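Local coordinates for soluble lytic transglycosylase B3 (Pseudomonas aeruginosa, PDB 5ANZ), which probably cleaves bacterial peptidoglycan as a lytic transglycosylase in cell-wall turnover and binds a calcium ion, at residues A[99-113]-A[331-343]. Residues are numbered along the deposited sequence; the frame is centred on the assembly and turned at random.
Sequences YLEGALDPLRVRQGQ and AYALAVGLLADSF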
ATOM      1  N   TYR A  99      13.433   3.935  -1.265  1.00 31.52           N
ATOM      2  CA  TYR A  99      12.004   4.197  -1.159  1.00 29.87           C
ATOM      3  C   TYR A  99      11.669   4.908   0.147  1.00 27.44           C
ATOM      4  O   TYR A  99      10.965   5.923   0.160  1.00 29.43           O
ATOM      5  CB  TYR A  99      11.219   2.900  -1.253  1.00 31.73           C
ATOM      6  CG  TYR A  99       9.737   3.073  -1.028  1.00 27.42           C
ATOM      7  CD1 TYR A  99       8.919   3.587  -2.026  1.00 36.76           C
ATOM      8  CD2 TYR A  99       9.146   2.715   0.182  1.00 27.20           C
ATOM      9  CE1 TYR A  99       7.560   3.740  -1.828  1.00 36.37           C
ATOM     10  CE2 TYR A  99       7.783   2.861   0.385  1.00 26.97           C
ATOM     11  CZ  TYR A  99       6.997   3.371  -0.621  1.00 31.31           C
ATOM     12  OH  TYR A  99       5.643   3.529  -0.424  1.00 32.27           O
ATOM     13  N   LEU A 100      12.192   4.374   1.247  1.00 27.55           N
ATOM     14  CA  LEU A 100      11.935   4.941   2.560  1.00 25.23           C
ATOM     15  C   LEU A 100      12.543   6.330   2.694  1.00 28.70           C
ATOM     16  O   LEU A 100      11.965   7.199   3.348  1.00 30.56           O
ATOM     17  CB  LEU A 100      12.485   4.030   3.664  1.00 27.25           C
ATOM     18  CG  LEU A 100      11.686   2.748   3.883  1.00 28.94           C
ATOM     19  CD1 LEU A 100      12.412   1.820   4.856  1.00 35.40           C
ATOM     20  CD2 LEU A 100      10.296   3.106   4.397  1.00 28.33           C
ATOM     21  N   GLU A 101      13.712   6.530   2.093  1.00 28.25           N
ATOM     22  CA  GLU A 101      14.378   7.828   2.163  1.00 33.40           C
ATOM     23  C   GLU A 101      13.501   8.896   1.512  1.00 39.73           C
ATOM     24  O   GLU A 101      13.427  10.029   1.993  1.00 37.80           O
ATOM     25  CB  GLU A 101      15.752   7.780   1.489  1.00 40.95           C
ATOM     26  CG  GLU A 101      16.643   8.963   1.810  1.00 55.60           C
ATOM     27  CD  GLU A 101      17.972   8.912   1.079  1.00 68.33           C
ATOM     28  OE1 GLU A 101      17.997   8.470  -0.090  1.00 69.99           O
ATOM     29  OE2 GLU A 101      18.992   9.311   1.677  1.00 78.81           O
ATOM     30  N   GLY A 102      12.837   8.524   0.421  1.00 30.73           N
ATOM     31  CA  GLY A 102      11.892   9.407  -0.245  1.00 33.09           C
ATOM     32  C   GLY A 102      10.612   9.615   0.557  1.00 29.96           C
ATOM     33  O   GLY A 102      10.132  10.744   0.709  1.00 33.68           O
ATOM     34  N   ALA A 103      10.047   8.524   1.067  1.00 26.08           N
ATOM     35  CA  ALA A 103       8.811   8.596   1.853  1.00 26.55           C
ATOM     36  C   ALA A 103       8.972   9.441   3.121  1.00 25.01           C
ATOM     37  O   ALA A 103       8.058  10.178   3.517  1.00 24.83           O
ATOM     38  CB  ALA A 103       8.342   7.180   2.225  1.00 26.14           C
ATOM     39  N   LEU A 104      10.141   9.331   3.748  1.00 22.71           N
ATOM     40  CA  LEU A 104      10.410   9.989   5.027  1.00 21.61           C
ATOM     41  C   LEU A 104      11.195  11.283   4.838  1.00 23.65           C
ATOM     42  O   LEU A 104      11.850  11.758   5.774  1.00 27.18           O
ATOM     43  CB  LEU A 104      11.168   9.041   5.958  1.00 23.74           C
ATOM     44  CG  LEU A 104      10.450   7.695   6.145  1.00 26.33           C
ATOM     45  CD1 LEU A 104      11.298   6.733   6.968  1.00 29.98           C
ATOM     46  CD2 LEU A 104       9.109   7.941   6.812  1.00 30.03           C
ATOM     47  N   ASP A 105      11.125  11.846   3.635  1.00 23.52           N
ATOM     48  CA  ASP A 105      11.826  13.107   3.372  1.00 25.99           C
ATOM     49  C   ASP A 105      11.419  14.118   4.434  1.00 24.35           C
ATOM     50  O   ASP A 105      10.228  14.250   4.736  1.00 24.23           O
ATOM     51  CB  ASP A 105      11.500  13.639   1.982  1.00 29.81           C
ATOM     52  CG  ASP A 105      12.399  14.788   1.579  1.00 45.82           C
ATOM     53  OD1 ASP A 105      12.231  15.897   2.127  1.00 36.13           O
ATOM     54  OD2 ASP A 105      13.275  14.585   0.710  1.00 51.34           O
ATOM     55  N   PRO A 106      12.396  14.834   5.013  1.00 26.02           N
ATOM     56  CA  PRO A 106      12.072  15.829   6.042  1.00 26.10           C
ATOM     57  C   PRO A 106      10.986  16.806   5.587  1.00 25.36           C
ATOM     58  O   PRO A 106      10.238  17.319   6.393  1.00 24.77           O
ATOM     59  CB  PRO A 106      13.406  16.562   6.260  1.00 30.49           C
ATOM     60  CG  PRO A 106      14.439  15.554   5.888  1.00 34.85           C
ATOM     61  CD  PRO A 106      13.847  14.744   4.762  1.00 28.20           C
ATOM     62  N   LEU A 107      10.914  17.078   4.292  1.00 27.72           N
ATOM     63  CA  LEU A 107       9.874  17.974   3.809  1.00 30.12           C
ATOM     64  C   LEU A 107       8.474  17.366   4.019  1.00 26.18           C
ATOM     65  O   LEU A 107       7.534  18.083   4.381  1.00 28.85           O
ATOM     66  CB  LEU A 107      10.116  18.309   2.340  1.00 31.89           C
ATOM     67  CG  LEU A 107      11.467  19.008   2.129  1.00 36.73           C
ATOM     68  CD1 LEU A 107      11.860  19.039   0.651  1.00 44.91           C
ATOM     69  CD2 LEU A 107      11.438  20.420   2.721  1.00 36.81           C
ATOM     70  N   ARG A 108       8.338  16.056   3.831  1.00 21.89           N
ATOM     71  CA  ARG A 108       7.039  15.415   4.054  1.00 21.16           C
ATOM     72  C   ARG A 108       6.739  15.328   5.547  1.00 20.66           C
ATOM     73  O   ARG A 108       5.592  15.468   5.970  1.00 21.92           O
ATOM     74  CB  ARG A 108       6.968  14.019   3.424  1.00 25.69           C
ATOM     75  CG  ARG A 108       5.584  13.353   3.620  1.00 29.75           C
ATOM     76  CD  ARG A 108       5.340  12.133   2.705  1.00 29.73           C
ATOM     77  NE  ARG A 108       5.263  12.521   1.294  1.00 35.37           N
ATOM     78  CZ  ARG A 108       6.256  12.394   0.419  1.00 42.80           C
ATOM     79  NH1 ARG A 108       7.414  11.865   0.795  1.00 42.12           N
ATOM     80  NH2 ARG A 108       6.095  12.798  -0.837  1.00 36.21           N
ATOM     81  N   VAL A 109       7.762  15.076   6.352  1.00 20.45           N
ATOM     82  CA  VAL A 109       7.558  15.037   7.802  1.00 20.37           C
ATOM     83  C   VAL A 109       7.068  16.393   8.287  1.00 20.86           C
ATOM     84  O   VAL A 109       6.070  16.495   9.006  1.00 21.10           O
ATOM     85  CB  VAL A 109       8.860  14.672   8.560  1.00 21.63           C
ATOM     86  CG1 VAL A 109       8.659  14.735  10.075  1.00 21.88           C
ATOM     87  CG2 VAL A 109       9.373  13.302   8.115  1.00 21.95           C
ATOM     88  N   ARG A 110       7.762  17.461   7.897  1.00 22.24           N
ATOM     89  CA  ARG A 110       7.359  18.757   8.406  1.00 23.04           C
ATOM     90  C   ARG A 110       5.990  19.167   7.866  1.00 23.95           C
ATOM     91  O   ARG A 110       5.227  19.803   8.588  1.00 25.32           O
ATOM     92  CB  ARG A 110       8.405  19.829   8.095  1.00 25.68           C
ATOM     93  CG  ARG A 110       8.545  20.212   6.659  1.00 35.39           C
ATOM     94  CD  ARG A 110       9.610  21.302   6.545  1.00 52.60           C
ATOM     95  NE  ARG A 110       9.557  21.970   5.253  1.00 52.65           N
ATOM     96  CZ  ARG A 110      10.291  23.024   4.929  1.00 53.51           C
ATOM     97  NH1 ARG A 110      11.140  23.535   5.808  1.00 58.88           N
ATOM     98  NH2 ARG A 110      10.168  23.567   3.728  1.00 56.93           N
ATOM     99  N   GLN A 111       5.649  18.779   6.632  1.00 21.74           N
ATOM    100  CA  GLN A 111       4.325  19.146   6.108  1.00 24.75           C
ATOM    101  C   GLN A 111       3.233  18.432   6.911  1.00 24.76           C
ATOM    102  O   GLN A 111       2.179  19.013   7.184  1.00 24.02           O
ATOM    103  CB  GLN A 111       4.183  18.807   4.619  1.00 25.24           C
ATOM    104  CG  GLN A 111       4.832  19.776   3.652  1.00 37.74           C
ATOM    105  CD  GLN A 111       4.666  19.343   2.196  1.00 58.68           C
ATOM    106  OE1 GLN A 111       4.473  18.160   1.901  1.00 57.80           O
ATOM    107  NE2 GLN A 111       4.739  20.306   1.282  1.00 73.51           N
ATOM    108  N   GLY A 112       3.499  17.190   7.305  1.00 21.49           N
ATOM    109  CA  GLY A 112       2.552  16.432   8.118  1.00 19.46           C
ATOM    110  C   GLY A 112       2.392  17.030   9.508  1.00 19.43           C
ATOM    111  O   GLY A 112       1.295  17.089  10.062  1.00 21.15           O
ATOM    112  N   GLN A 113       3.496  17.483  10.092  1.00 19.56           N
ATOM    113  CA  GLN A 113       3.417  18.169  11.372  1.00 20.64           C
ATOM    114  C   GLN A 113       2.592  19.443  11.246  1.00 22.45           C
ATOM    115  O   GLN A 113       1.851  19.807  12.170  1.00 24.69           O
ATOM    116  CB  GLN A 113       4.811  18.495  11.895  1.00 22.02           C
ATOM    117  CG  GLN A 113       5.576  17.247  12.321  1.00 21.79           C
ATOM    118  CD  GLN A 113       7.058  17.509  12.501  1.00 25.75           C
ATOM    119  OE1 GLN A 113       7.623  18.399  11.859  1.00 26.58           O
ATOM    120  NE2 GLN A 113       7.694  16.753  13.399  1.00 24.56           N
ATOM    121  N   ALA A 331       6.670  -2.512   2.157  1.00 25.67           N
ATOM    122  CA  ALA A 331       7.479  -1.283   2.126  1.00 23.09           C
ATOM    123  C   ALA A 331       6.590  -0.054   2.406  1.00 19.09           C
ATOM    124  O   ALA A 331       6.937   0.823   3.201  1.00 21.60           O
ATOM    125  CB  ALA A 331       8.184  -1.134   0.802  1.00 28.67           C
ATOM    126  N   TYR A 332       5.437  -0.016   1.758  1.00 23.31           N
ATOM    127  CA  TYR A 332       4.458   1.044   2.001  1.00 24.02           C
ATOM    128  C   TYR A 332       4.044   1.105   3.454  1.00 22.85           C
ATOM    129  O   TYR A 332       4.025   2.171   4.068  1.00 20.94           O
ATOM    130  CB  TYR A 332       3.224   0.824   1.130  1.00 21.21           C
ATOM    131  CG  TYR A 332       2.047   1.723   1.485  1.00 21.52           C
ATOM    132  CD1 TYR A 332       1.133   1.351   2.464  1.00 24.81           C
ATOM    133  CD2 TYR A 332       1.828   2.919   0.813  1.00 20.42           C
ATOM    134  CE1 TYR A 332       0.037   2.153   2.771  1.00 20.85           C
ATOM    135  CE2 TYR A 332       0.738   3.727   1.121  1.00 23.67           C
ATOM    136  CZ  TYR A 332      -0.144   3.337   2.108  1.00 25.41           C
ATOM    137  OH  TYR A 332      -1.242   4.118   2.413  1.00 27.86           O
ATOM    138  N   ALA A 333       3.704  -0.048   4.025  1.00 19.75           N
ATOM    139  CA  ALA A 333       3.207  -0.046   5.395  1.00 19.59           C
ATOM    140  C   ALA A 333       4.320   0.339   6.367  1.00 18.48           C
ATOM    141  O   ALA A 333       4.070   1.052   7.334  1.00 19.16           O
ATOM    142  CB  ALA A 333       2.595  -1.409   5.754  1.00 19.38           C
ATOM    143  N   LEU A 334       5.556  -0.075   6.081  1.00 19.04           N
ATOM    144  CA  LEU A 334       6.684   0.359   6.912  1.00 19.31           C
ATOM    145  C   LEU A 334       6.856   1.880   6.830  1.00 18.42           C
ATOM    146  O   LEU A 334       7.051   2.549   7.868  1.00 19.21           O
ATOM    147  CB  LEU A 334       7.966  -0.368   6.478  1.00 19.93           C
ATOM    148  CG  LEU A 334       9.221  -0.088   7.300  1.00 22.53           C
ATOM    149  CD1 LEU A 334       8.995  -0.369   8.774  1.00 24.24           C
ATOM    150  CD2 LEU A 334      10.345  -0.969   6.749  1.00 27.08           C
ATOM    151  N   ALA A 335       6.730   2.429   5.617  1.00 18.20           N
ATOM    152  CA  ALA A 335       6.836   3.882   5.420  1.00 20.61           C
ATOM    153  C   ALA A 335       5.761   4.613   6.204  1.00 18.50           C
ATOM    154  O   ALA A 335       6.035   5.615   6.866  1.00 16.31           O
ATOM    155  CB  ALA A 335       6.741   4.258   3.940  1.00 18.85           C
ATOM    156  N   VAL A 336       4.518   4.141   6.108  1.00 17.27           N
ATOM    157  CA  VAL A 336       3.452   4.765   6.889  1.00 16.91           C
ATOM    158  C   VAL A 336       3.747   4.773   8.386  1.00 17.96           C
ATOM    159  O   VAL A 336       3.594   5.790   9.045  1.00 17.69           O
ATOM    160  CB  VAL A 336       2.107   4.064   6.636  1.00 16.02           C
ATOM    161  CG1 VAL A 336       1.051   4.557   7.613  1.00 20.54           C
ATOM    162  CG2 VAL A 336       1.665   4.328   5.206  1.00 18.11           C
ATOM    163  N   GLY A 337       4.163   3.635   8.930  1.00 16.98           N
ATOM    164  CA  GLY A 337       4.445   3.569  10.356  1.00 17.37           C
ATOM    165  C   GLY A 337       5.575   4.497  10.774  1.00 15.93           C
ATOM    166  O   GLY A 337       5.473   5.221  11.764  1.00 18.65           O
ATOM    167  N   LEU A 338       6.664   4.463  10.011  1.00 16.91           N
ATOM    168  CA  LEU A 338       7.805   5.341  10.317  1.00 19.04           C
ATOM    169  C   LEU A 338       7.483   6.825  10.113  1.00 18.54           C
ATOM    170  O   LEU A 338       7.994   7.684  10.835  1.00 18.90           O
ATOM    171  CB  LEU A 338       9.023   4.965   9.468  1.00 17.97           C
ATOM    172  CG  LEU A 338       9.636   3.590   9.759  1.00 22.09           C
ATOM    173  CD1 LEU A 338      10.641   3.231   8.676  1.00 22.37           C
ATOM    174  CD2 LEU A 338      10.298   3.564  11.150  1.00 22.40           C
ATOM    175  N   LEU A 339       6.644   7.141   9.129  1.00 15.76           N
ATOM    176  CA  LEU A 339       6.240   8.533   8.950  1.00 16.92           C
ATOM    177  C   LEU A 339       5.404   9.006  10.148  1.00 17.43           C
ATOM    178  O   LEU A 339       5.611  10.099  10.681  1.00 17.33           O
ATOM    179  CB  LEU A 339       5.450   8.711   7.653  1.00 15.69           C
ATOM    180  CG  LEU A 339       4.980  10.133   7.362  1.00 16.72           C
ATOM    181  CD1 LEU A 339       6.148  11.133   7.304  1.00 20.09           C
ATOM    182  CD2 LEU A 339       4.222  10.132   6.036  1.00 17.44           C
ATOM    183  N   ALA A 340       4.444   8.180  10.563  1.00 16.16           N
ATOM    184  CA  ALA A 340       3.643   8.523  11.735  1.00 16.45           C
ATOM    185  C   ALA A 340       4.546   8.726  12.940  1.00 20.37           C
ATOM    186  O   ALA A 340       4.403   9.701  13.669  1.00 21.48           O
ATOM    187  CB  ALA A 340       2.620   7.431  12.017  1.00 19.21           C
ATOM    188  N   ASP A 341       5.507   7.818  13.125  1.00 18.66           N
ATOM    189  CA  ASP A 341       6.469   7.984  14.229  1.00 18.71           C
ATOM    190  C   ASP A 341       7.292   9.276  14.111  1.00 18.86           C
ATOM    191  O   ASP A 341       7.612   9.934  15.106  1.00 22.64           O
ATOM    192  CB  ASP A 341       7.445   6.802  14.267  1.00 21.68           C
ATOM    193  CG  ASP A 341       6.793   5.492  14.687  1.00 29.30           C
ATOM    194  OD1 ASP A 341       5.612   5.496  15.100  1.00 27.06           O
ATOM    195  OD2 ASP A 341       7.504   4.456  14.640  1.00 27.64           O
ATOM    196  N   SER A 342       7.664   9.613  12.883  1.00 20.01           N
ATOM    197  CA  SER A 342       8.496  10.794  12.638  1.00 19.07           C
ATOM    198  C   SER A 342       7.836  12.095  13.081  1.00 21.40           C
ATOM    199  O   SER A 342       8.504  13.054  13.446  1.00 21.81           O
ATOM    200  CB  SER A 342       8.842  10.898  11.154  1.00 19.52           C
ATOM    201  OG  SER A 342       9.604   9.796  10.703  0.67 23.30           O
ATOM    202  N   PHE A 343       6.509  12.152  13.033  1.00 20.98           N
ATOM    203  CA  PHE A 343       5.844  13.389  13.435  1.00 21.12           C
ATOM    204  C   PHE A 343       6.155  13.752  14.887  1.00 22.75           C
ATOM    205  O   PHE A 343       6.165  14.921  15.240  1.00 25.47           O
ATOM    206  CB  PHE A 343       4.325  13.284  13.252  1.00 20.65           C
ATOM    207  CG  PHE A 343       3.883  13.051  11.831  1.00 21.45           C
ATOM    208  CD1 PHE A 343       4.564  13.600  10.757  1.00 22.31           C
ATOM    209  CD2 PHE A 343       2.740  12.288  11.580  1.00 20.41           C
ATOM    210  CE1 PHE A 343       4.133  13.378   9.450  1.00 19.40           C
ATOM    211  CE2 PHE A 343       2.291  12.042  10.269  1.00 21.24           C
ATOM    212  CZ  PHE A 343       2.976  12.592   9.201  1.00 18.70           C
TER
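Phe-343, at the C-terminal end of segment 331-343, turns its ring against the backbone of helix 106-113. With CG beside its own backbone N (chi1 -61°), the ring projects so that CE1 lies 3.7 Å from Gly-112 CA; Gly-112 C sits over one face and Leu-339 O over the centre of the other, while Arg-108 O comes to the ring edge. Because Gly-112 has no side chain, the ring can rest directly on the backbone. Beside it, Gln-113 NE2 donates to Phe-343 O (3.0 Å, nearly straight); the acceptor lies close to the amide plane, but the donor stands above the carbonyl plane.

Leu-104, where helix 99-103 gives way to the turn, spreads its two methyls over one turn of the partner helix: CD2 against Leu-339 N at 3.5 Å, CD1 against Leu-338 CB at 3.8 Å. Arg-108 NH1 bonds to Ala-103 O across this turn.

Further back, the Tyr-99 ring lies along the start of the segment, its CE2 3.6 Å from Ala-331 O, which approaches the ring edge, and its OH reaches Tyr-332 CA. Leu-100 inserts as a knob into the hole formed by Ala-331, Leu-334, Ala-335 and Leu-338, and Ala-103 CB packs on Ala-335 CB at 3.7 Å. Met-143 of helix 134-145 touches Tyr-99 and Ala-335.

Tyr-332 neighbours Tyr-326, an N-acetylglucosamine-binding residue. Crossing at -39° and -61°, these are two successive helices packed across one helix within the helical, lysozyme-like SLT domain.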